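PDB 5FOR: phosphoinositide 3-kinase adapter protein 1 from Homo sapiens, which links B-cell receptor and Toll-like receptor signalling to the phosphoinositide 3-kinase-Akt pathway by providing a docking site for a PI3K regulatory subunit. Local coordinates for residues D16-E19 with W20-L24; S69-L72 with V73-F76. All coordinates share one frame; numbering follows the deposited sequence.

Overall arrangement
Both contacts are local, each within a helix of the TIR domain of this adapter, whose parallel sheet has the strand order 2-1-3-4-5. Interaction 1 opens helix 18-30, which follows strand 9-13, while interaction 2 spans the short helix 70-76, which follows the adjacent strand 63-68. Their centres lie about 15 Å apart, yet the two helix starts touch. Asp16 OD1 is 2.8 Å from Ser69 OG, a probable hydrogen bond. A second probable hydrogen bond joins Asp16 OD2 to Glu71 N over 3.1 Å, while Ala17 CB packs 4.0 Å from Ser69 CB. The triiodobenzene compound in the crystal sits beyond interaction 1, about 7 Å from the side chain of Tyr23.

Interaction 1 (D16-E19 with W20-L24); sequences DAEE and WCQYL
Gln22 folds back over the carbonyl of Glu18 in the first turns of helix 18-30, the helix that follows strand 9-13 in the TIR domain; Ala17 is its N-cap residue. From the backbone outwards, Gln22 CB stands 4.0 Å from Glu19 O. CG comes closer to the preceding turn, 3.2 Å from Glu18 O, because chi1 of -2° nearly eclipses it with the backbone N, an unfavourable torsion. CD remains beside the same carbonyl oxygen, and at the tip NE2 is 4.1 Å from Glu18 OE2, too long for a hydrogen bond. The carboxylate and amide planes are turned 76° apart, so the two end groups do not stack. The other oxygen of this carboxylate, OE1, makes a salt bridge with Arg43, which gives Glu18 its stronger polar partner.

Backbone hydrogen bonds of uneven quality run between the same turns. Cys21 N donates to Ala17 O over 3.1 Å, whereas the bond from Gln22 N to Glu18 O is weak. Trp20 and Tyr23 send their rings away from the preceding turn, and both touch Tyr130 of helix 127-134; the Trp20 side chain also meets Leu67 of strand 63-68. Cys21 packs on that same Leu67 and on Ile11, placing this face of the helix against the sheet. Tyr23 N reaches Glu19 O over 2.9 Å at an N-H...O angle of 161°, and Tyr23 CB lies 3.4 Å from that same oxygen.

Interaction 2 (S69-L72 with V73-F76); sequences SAEL and VQHF
Leu72 and Phe76, one helical turn apart, form the apolar contact of helix 70-76, which follows strand 63-68 of the TIR domain. The branch that touches is Leu72 CD2, 3.5 Å from Phe76 CZ, at the far end of the ring. Two torsions bring them together: chi1 of -176° swings Leu72 CG to the side opposite its own N, while Phe76 CG is anti to its carbonyl carbon (chi1 -58°). Over one face of the Phe76 ring lie Leu72 O and Val73 CA, both offset toward the rim. Phe112 meets this ring edge-to-face, and Leu72 also packs on Val66.

Among the hydrogen bonds, Val73 N donates to Ser69 O over 3.1 Å and Gln74 N to Ala70 O over 3.3 Å. His75 N instead takes Leu72 O, three residues back, at 2.8 Å, with the donor 52° out of the carbonyl plane. At the N-cap, Ser69 OG accepts a weak, 3.5 Å bond from Leu72 N; its stronger partner is Asp16.

Close polar packing completes the contact. His75 ND1 lies 3.1 Å from Glu71 O, but the angle is too poor for a hydrogen bond, and CE1 flanks the same oxygen at 3.3 Å. With an alanine here the imidazole is gone, which would probably open a gap beside Glu71 O, Leu44 and Leu81. The chemistry thus implies that backbone bonds and apolar packing hold this turn, with the imidazole adding close packing toward the loop residues Leu44 and Leu81.

Interaction 1 (D16-E19 with W20-L24)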
loop_
_atom_site.group_PDB
_atom_site.type_symbol
_atom_site.label_atom_id
_atom_site.label_comp_id
_atom_site.label_asym_id
_atom_site.label_seq_id
_atom_site.Cartn_x
_atom_site.Cartn_y
_atom_site.Cartn_z
ATOM N N ASP A 16 5.564 -11.903 3.202
ATOM C CA ASP A 16 4.527 -12.936 3.052
ATOM C C ASP A 16 3.516 -12.645 1.926
ATOM O O ASP A 16 2.774 -13.541 1.531
ATOM C CB ASP A 16 3.783 -13.170 4.376
ATOM C CG ASP A 16 3.101 -11.909 4.919
ATOM O OD1 ASP A 16 3.353 -10.807 4.374
ATOM O OD2 ASP A 16 2.335 -12.024 5.913
ATOM N N ALA A 17 3.507 -11.415 1.412
ATOM C CA ALA A 17 2.621 -11.006 0.324
ATOM C C ALA A 17 3.421 -10.616 -0.946
ATOM O O ALA A 17 2.923 -9.912 -1.836
ATOM C CB ALA A 17 1.725 -9.831 0.785
ATOM N N GLU A 18 4.665 -11.081 -0.986
ATOM C CA GLU A 18 5.590 -10.929 -2.111
ATOM C C GLU A 18 4.981 -11.149 -3.511
ATOM O O GLU A 18 5.213 -10.373 -4.431
ATOM C CB GLU A 18 6.751 -11.910 -1.913
ATOM C CG GLU A 18 7.807 -11.856 -2.982
ATOM C CD GLU A 18 8.587 -10.579 -2.909
ATOM O OE1 GLU A 18 9.100 -10.288 -1.808
ATOM O OE2 GLU A 18 8.684 -9.864 -3.932
ATOM N N GLU A 19 4.242 -12.236 -3.677
ATOM C CA GLU A 19 3.660 -12.562 -4.967
ATOM C C GLU A 19 2.501 -11.637 -5.334
ATOM O O GLU A 19 2.326 -11.323 -6.515
ATOM C CB GLU A 19 3.226 -14.031 -4.982
ATOM C CG GLU A 19 4.339 -14.930 -4.453
ATOM C CD GLU A 19 3.973 -16.399 -4.402
ATOM O OE1 GLU A 19 3.459 -16.913 -5.420
ATOM O OE2 GLU A 19 4.233 -17.043 -3.352
ATOM N N TRP A 20 1.720 -11.186 -4.348
ATOM C CA TRP A 20 0.685 -10.197 -4.632
ATOM C C TRP A 20 1.327 -8.931 -5.162
ATOM O O TRP A 20 0.762 -8.229 -5.984
ATOM C CB TRP A 20 -0.157 -9.871 -3.395
ATOM C CG TRP A 20 -1.337 -10.740 -3.371
ATOM C CD1 TRP A 20 -1.553 -11.819 -2.557
ATOM C CD2 TRP A 20 -2.455 -10.675 -4.261
ATOM N NE1 TRP A 20 -2.753 -12.415 -2.871
ATOM C CE2 TRP A 20 -3.329 -11.733 -3.910
ATOM C CE3 TRP A 20 -2.809 -9.821 -5.311
ATOM C CZ2 TRP A 20 -4.528 -11.966 -4.579
ATOM C CZ3 TRP A 20 -4.004 -10.049 -5.972
ATOM C CH2 TRP A 20 -4.855 -11.113 -5.597
ATOM N N CYS A 21 2.511 -8.638 -4.655
ATOM C CA CYS A 21 3.191 -7.440 -5.035
ATOM C C CYS A 21 3.693 -7.591 -6.487
ATOM O O CYS A 21 3.609 -6.644 -7.255
ATOM C CB CYS A 21 4.337 -7.115 -4.060
ATOM S SG CYS A 21 5.332 -5.721 -4.643
ATOM N N GLN A 22 4.153 -8.779 -6.886
ATOM C CA GLN A 22 4.768 -8.866 -8.203
ATOM C C GLN A 22 3.571 -8.889 -9.157
ATOM O O GLN A 22 3.635 -8.346 -10.253
ATOM C CB GLN A 22 5.622 -10.105 -8.483
ATOM C CG GLN A 22 5.843 -11.130 -7.447
ATOM C CD GLN A 22 7.170 -11.859 -7.596
ATOM O OE1 GLN A 22 7.302 -13.049 -7.187
ATOM N NE2 GLN A 22 8.223 -11.046 -7.815
ATOM N N TYR A 23 2.475 -9.526 -8.725
ATOM C CA TYR A 23 1.252 -9.567 -9.529
ATOM C C TYR A 23 0.780 -8.170 -9.916
ATOM O O TYR A 23 0.467 -7.932 -11.080
ATOM C CB TYR A 23 0.095 -10.289 -8.818
ATOM C CG TYR A 23 -1.209 -10.134 -9.598
ATOM C CD1 TYR A 23 -1.369 -10.738 -10.834
ATOM C CD2 TYR A 23 -2.252 -9.336 -9.133
ATOM C CE1 TYR A 23 -2.535 -10.572 -11.590
ATOM C CE2 TYR A 23 -3.427 -9.168 -9.889
ATOM C CZ TYR A 23 -3.558 -9.789 -11.118
ATOM O OH TYR A 23 -4.704 -9.645 -11.891
ATOM N N LEU A 24 0.710 -7.257 -8.942
ATOM C CA LEU A 24 0.190 -5.906 -9.213
ATOM C C LEU A 24 1.137 -5.073 -10.039
ATOM O O LEU A 24 0.692 -4.273 -10.833
ATOM C CB LEU A 24 -0.140 -5.141 -7.935
ATOM C CG LEU A 24 -1.206 -5.817 -7.076
ATOM C CD1 LEU A 24 -1.210 -5.198 -5.679
ATOM C CD2 LEU A 24 -2.583 -5.784 -7.745
#

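Interaction 2 (S69-L72 with V73-F76)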
loop_
_atom_site.group_PDB
_atom_site.type_symbol
_atom_site.label_atom_id
_atom_site.label_comp_id
_atom_site.label_asym_id
_atom_site.label_seq_id
_atom_site.Cartn_x
_atom_site.Cartn_y
_atom_site.Cartn_z
ATOM N N SER A 69 -1.186 -7.706 4.749
ATOM C CA SER A 69 -0.917 -9.074 5.206
ATOM C C SER A 69 -0.715 -9.114 6.732
ATOM O O SER A 69 -0.536 -8.070 7.360
ATOM C CB SER A 69 0.329 -9.633 4.487
ATOM O OG SER A 69 1.424 -8.736 4.635
ATOM N N ALA A 70 -0.700 -10.315 7.306
ATOM C CA ALA A 70 -0.429 -10.515 8.736
ATOM C C ALA A 70 0.909 -9.950 9.166
ATOM O O ALA A 70 1.005 -9.297 10.192
ATOM C CB ALA A 70 -0.479 -12.003 9.075
ATOM N N GLU A 71 1.945 -10.199 8.368
ATOM C CA GLU A 71 3.285 -9.710 8.684
ATOM C C GLU A 71 3.349 -8.196 8.586
ATOM O O GLU A 71 4.110 -7.559 9.296
ATOM C CB GLU A 71 4.312 -10.351 7.757
ATOM C CG GLU A 71 5.751 -10.086 8.134
ATOM C CD GLU A 71 6.744 -10.769 7.191
ATOM O OE1 GLU A 71 6.318 -11.655 6.414
ATOM O OE2 GLU A 71 7.946 -10.412 7.228
ATOM N N LEU A 72 2.533 -7.612 7.713
ATOM C CA LEU A 72 2.558 -6.189 7.570
ATOM C C LEU A 72 1.881 -5.524 8.777
ATOM O O LEU A 72 2.429 -4.563 9.311
ATOM C CB LEU A 72 1.907 -5.755 6.257
ATOM C CG LEU A 72 2.039 -4.229 6.113
ATOM C CD1 LEU A 72 2.911 -3.831 4.935
ATOM C CD2 LEU A 72 0.677 -3.538 6.040
ATOM N N VAL A 73 0.724 -6.018 9.232
ATOM C CA VAL A 73 0.067 -5.318 10.334
ATOM C C VAL A 73 0.913 -5.443 11.598
ATOM O O VAL A 73 0.897 -4.532 12.425
ATOM C CB VAL A 73 -1.422 -5.756 10.607
ATOM C CG1 VAL A 73 -2.055 -6.459 9.447
ATOM C CG2 VAL A 73 -1.599 -6.477 11.934
ATOM N N GLN A 74 1.708 -6.504 11.726
ATOM C CA GLN A 74 2.660 -6.572 12.846
ATOM C C GLN A 74 3.552 -5.332 12.936
ATOM O O GLN A 74 4.014 -4.989 14.022
ATOM C CB GLN A 74 3.542 -7.811 12.760
ATOM C CG GLN A 74 2.951 -9.034 13.428
ATOM C CD GLN A 74 3.639 -10.308 12.983
ATOM O OE1 GLN A 74 4.777 -10.277 12.497
ATOM N NE2 GLN A 74 2.950 -11.438 13.135
ATOM N N HIS A 75 3.760 -4.633 11.817
ATOM C CA HIS A 75 4.574 -3.411 11.848
ATOM C C HIS A 75 3.762 -2.246 12.349
ATOM O O HIS A 75 4.334 -1.259 12.816
ATOM C CB HIS A 75 5.185 -3.083 10.471
ATOM C CG HIS A 75 6.150 -4.112 9.974
ATOM N ND1 HIS A 75 6.061 -5.450 10.331
ATOM C CD2 HIS A 75 7.259 -4.013 9.220
ATOM C CE1 HIS A 75 7.044 -6.117 9.774
ATOM N NE2 HIS A 75 7.799 -5.272 9.098
ATOM N N PHE A 76 2.435 -2.350 12.268
ATOM C CA PHE A 76 1.579 -1.343 12.894
ATOM C C PHE A 76 1.756 -1.314 14.417
ATOM O O PHE A 76 1.384 -0.344 15.065
ATOM C CB PHE A 76 0.091 -1.549 12.568
ATOM C CG PHE A 76 -0.233 -1.531 11.098
ATOM C CD1 PHE A 76 0.670 -0.996 10.186
ATOM C CD2 PHE A 76 -1.483 -1.951 10.639
ATOM C CE1 PHE A 76 0.380 -0.947 8.839
ATOM C CE2 PHE A 76 -1.798 -1.887 9.269
ATOM C CZ PHE A 76 -0.853 -1.386 8.372
#